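Side-chain contact in 3-methyladenine DNA glycosylase (Helicobacter pylori, PDB 1PU6), which excises alkylated bases such as 3-methyladenine from DNA, a first step of base excision repair, using a helix-hairpin-helix glycosylase fold: residues Y90-K93 with A94-I98. Numbering follows the deposited sequence.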
loop_
_atom_site.group_PDB
_atom_site.type_symbol
_atom_site.label_atom_id
_atom_site.label_comp_id
_atom_site.label_asym_id
_atom_site.label_seq_id
_atom_site.Cartn_x
_atom_site.Cartn_y
_atom_site.Cartn_z
ATOM N N TYR A 90 4.721 12.956 -13.198
ATOM C CA TYR A 90 5.831 12.038 -13.456
ATOM C C TYR A 90 7.185 12.653 -13.103
ATOM O O TYR A 90 8.073 11.922 -12.680
ATOM C CB TYR A 90 5.784 11.411 -14.862
ATOM C CG TYR A 90 5.704 12.452 -15.964
ATOM C CD1 TYR A 90 6.855 13.068 -16.438
ATOM C CD2 TYR A 90 4.468 12.782 -16.525
ATOM C CE1 TYR A 90 6.805 14.018 -17.442
ATOM C CE2 TYR A 90 4.401 13.743 -17.531
ATOM C CZ TYR A 90 5.581 14.348 -17.987
ATOM O OH TYR A 90 5.550 15.310 -19.025
ATOM N N ASN A 91 7.329 13.970 -13.187
ATOM C CA ASN A 91 8.565 14.592 -12.701
ATOM C C ASN A 91 8.655 14.487 -11.157
ATOM O O ASN A 91 9.724 14.093 -10.599
ATOM C CB ASN A 91 8.684 16.071 -13.178
ATOM C CG ASN A 91 8.884 16.160 -14.669
ATOM O OD1 ASN A 91 9.973 15.871 -15.180
ATOM N ND2 ASN A 91 7.825 16.567 -15.407
ATOM N N GLN A 92 7.566 14.784 -10.468
ATOM C CA GLN A 92 7.624 14.704 -8.974
ATOM C C GLN A 92 7.850 13.238 -8.548
ATOM O O GLN A 92 8.624 12.958 -7.593
ATOM C CB GLN A 92 6.337 15.164 -8.359
ATOM C CG GLN A 92 6.231 16.704 -8.448
ATOM C CD GLN A 92 4.844 17.174 -8.102
ATOM O OE1 GLN A 92 4.602 17.550 -6.927
ATOM N NE2 GLN A 92 3.918 17.186 -9.097
ATOM N N LYS A 93 7.141 12.300 -9.178
ATOM C CA LYS A 93 7.225 10.885 -8.750
ATOM C C LYS A 93 8.564 10.240 -9.077
ATOM O O LYS A 93 9.084 9.467 -8.281
ATOM C CB LYS A 93 6.068 10.096 -9.335
ATOM C CG LYS A 93 4.815 10.394 -8.521
ATOM C CD LYS A 93 3.626 9.717 -9.151
ATOM C CE LYS A 93 2.368 9.932 -8.331
ATOM N NZ LYS A 93 1.122 9.406 -9.076
ATOM N N ALA A 94 9.149 10.595 -10.227
ATOM C CA ALA A 94 10.502 10.109 -10.516
ATOM C C ALA A 94 11.480 10.581 -9.446
ATOM O O ALA A 94 12.253 9.771 -8.903
ATOM C CB ALA A 94 10.973 10.552 -11.946
ATOM N N LYS A 95 11.471 11.873 -9.124
ATOM C CA LYS A 95 12.394 12.353 -8.105
ATOM C C LYS A 95 12.120 11.681 -6.702
ATOM O O LYS A 95 13.042 11.312 -5.968
ATOM C CB LYS A 95 12.297 13.883 -7.968
ATOM C CG LYS A 95 13.184 14.400 -6.781
ATOM C CD LYS A 95 13.417 15.886 -6.908
ATOM C CE LYS A 95 14.123 16.436 -5.668
ATOM N NZ LYS A 95 15.542 15.912 -5.491
ATOM N N ARG A 96 10.854 11.545 -6.373
ATOM C CA ARG A 96 10.490 10.958 -5.073
ATOM C C ARG A 96 11.024 9.508 -4.967
ATOM O O ARG A 96 11.553 9.117 -3.912
ATOM C CB ARG A 96 8.978 10.887 -4.985
ATOM C CG ARG A 96 8.478 10.548 -3.644
ATOM C CD ARG A 96 6.922 10.691 -3.624
ATOM N NE ARG A 96 6.516 12.019 -4.170
ATOM C CZ ARG A 96 5.332 12.273 -4.716
ATOM N NH1 ARG A 96 4.427 11.320 -4.824
ATOM N NH2 ARG A 96 5.032 13.516 -5.131
ATOM N N LEU A 97 10.871 8.717 -6.053
ATOM C CA LEU A 97 11.427 7.324 -6.077
ATOM C C LEU A 97 12.948 7.255 -5.983
ATOM O O LEU A 97 13.521 6.418 -5.276
ATOM C CB LEU A 97 10.978 6.577 -7.355
ATOM C CG LEU A 97 9.521 6.177 -7.313
ATOM C CD1 LEU A 97 9.137 5.617 -8.708
ATOM C CD2 LEU A 97 9.197 5.196 -6.171
ATOM N N ILE A 98 13.615 8.115 -6.762
ATOM C CA ILE A 98 15.081 8.148 -6.749
ATOM C C ILE A 98 15.623 8.520 -5.367
ATOM O O ILE A 98 16.545 7.853 -4.825
ATOM C CB ILE A 98 15.590 9.106 -7.848
ATOM C CG1 ILE A 98 15.315 8.480 -9.216
ATOM C CG2 ILE A 98 17.073 9.411 -7.660
ATOM C CD1 ILE A 98 15.467 9.489 -10.397
#
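Y90-K93 and A94-I98 form the first turns of one alpha-helix, joined by four successive i+4 to i backbone hydrogen bonds, from A94 N to Y90 O (3.0 Å) through L97 N to K93 O (3.0 Å). R96 makes the main side-chain contact. Its CG is anti to the backbone N (chi1 -170°), and a bend at chi3 (-51°) turns the guanidinium back along the preceding turn. One face of that group lies over the carbonyl carbon of Q92 and CG of K93. R96 NH2 comes 3.9 Å from Q92 CB, and R96 NH1 comes 3.8 Å from K93 CG. These are van der Waals contacts with the aliphatic parts of both chains. K93 runs fully extended beside R96, pointing the same way. The two like charges stay apart, with K93 NZ 5.7 Å from R96 NH1. The buried K93 ammonium is held by the carbonyl oxygens of L39, Q41 and S87. On the exposed side, K95 bends at its end to form a salt bridge with D99. L97 sets CG 3.5 Å from K93 O and packs on L35, V38 and L39 of helix 31-39. R96 also touches V38. A94 and I98 meet helix 77-83 at L80, so this end of helix 90-108 packs against both helices.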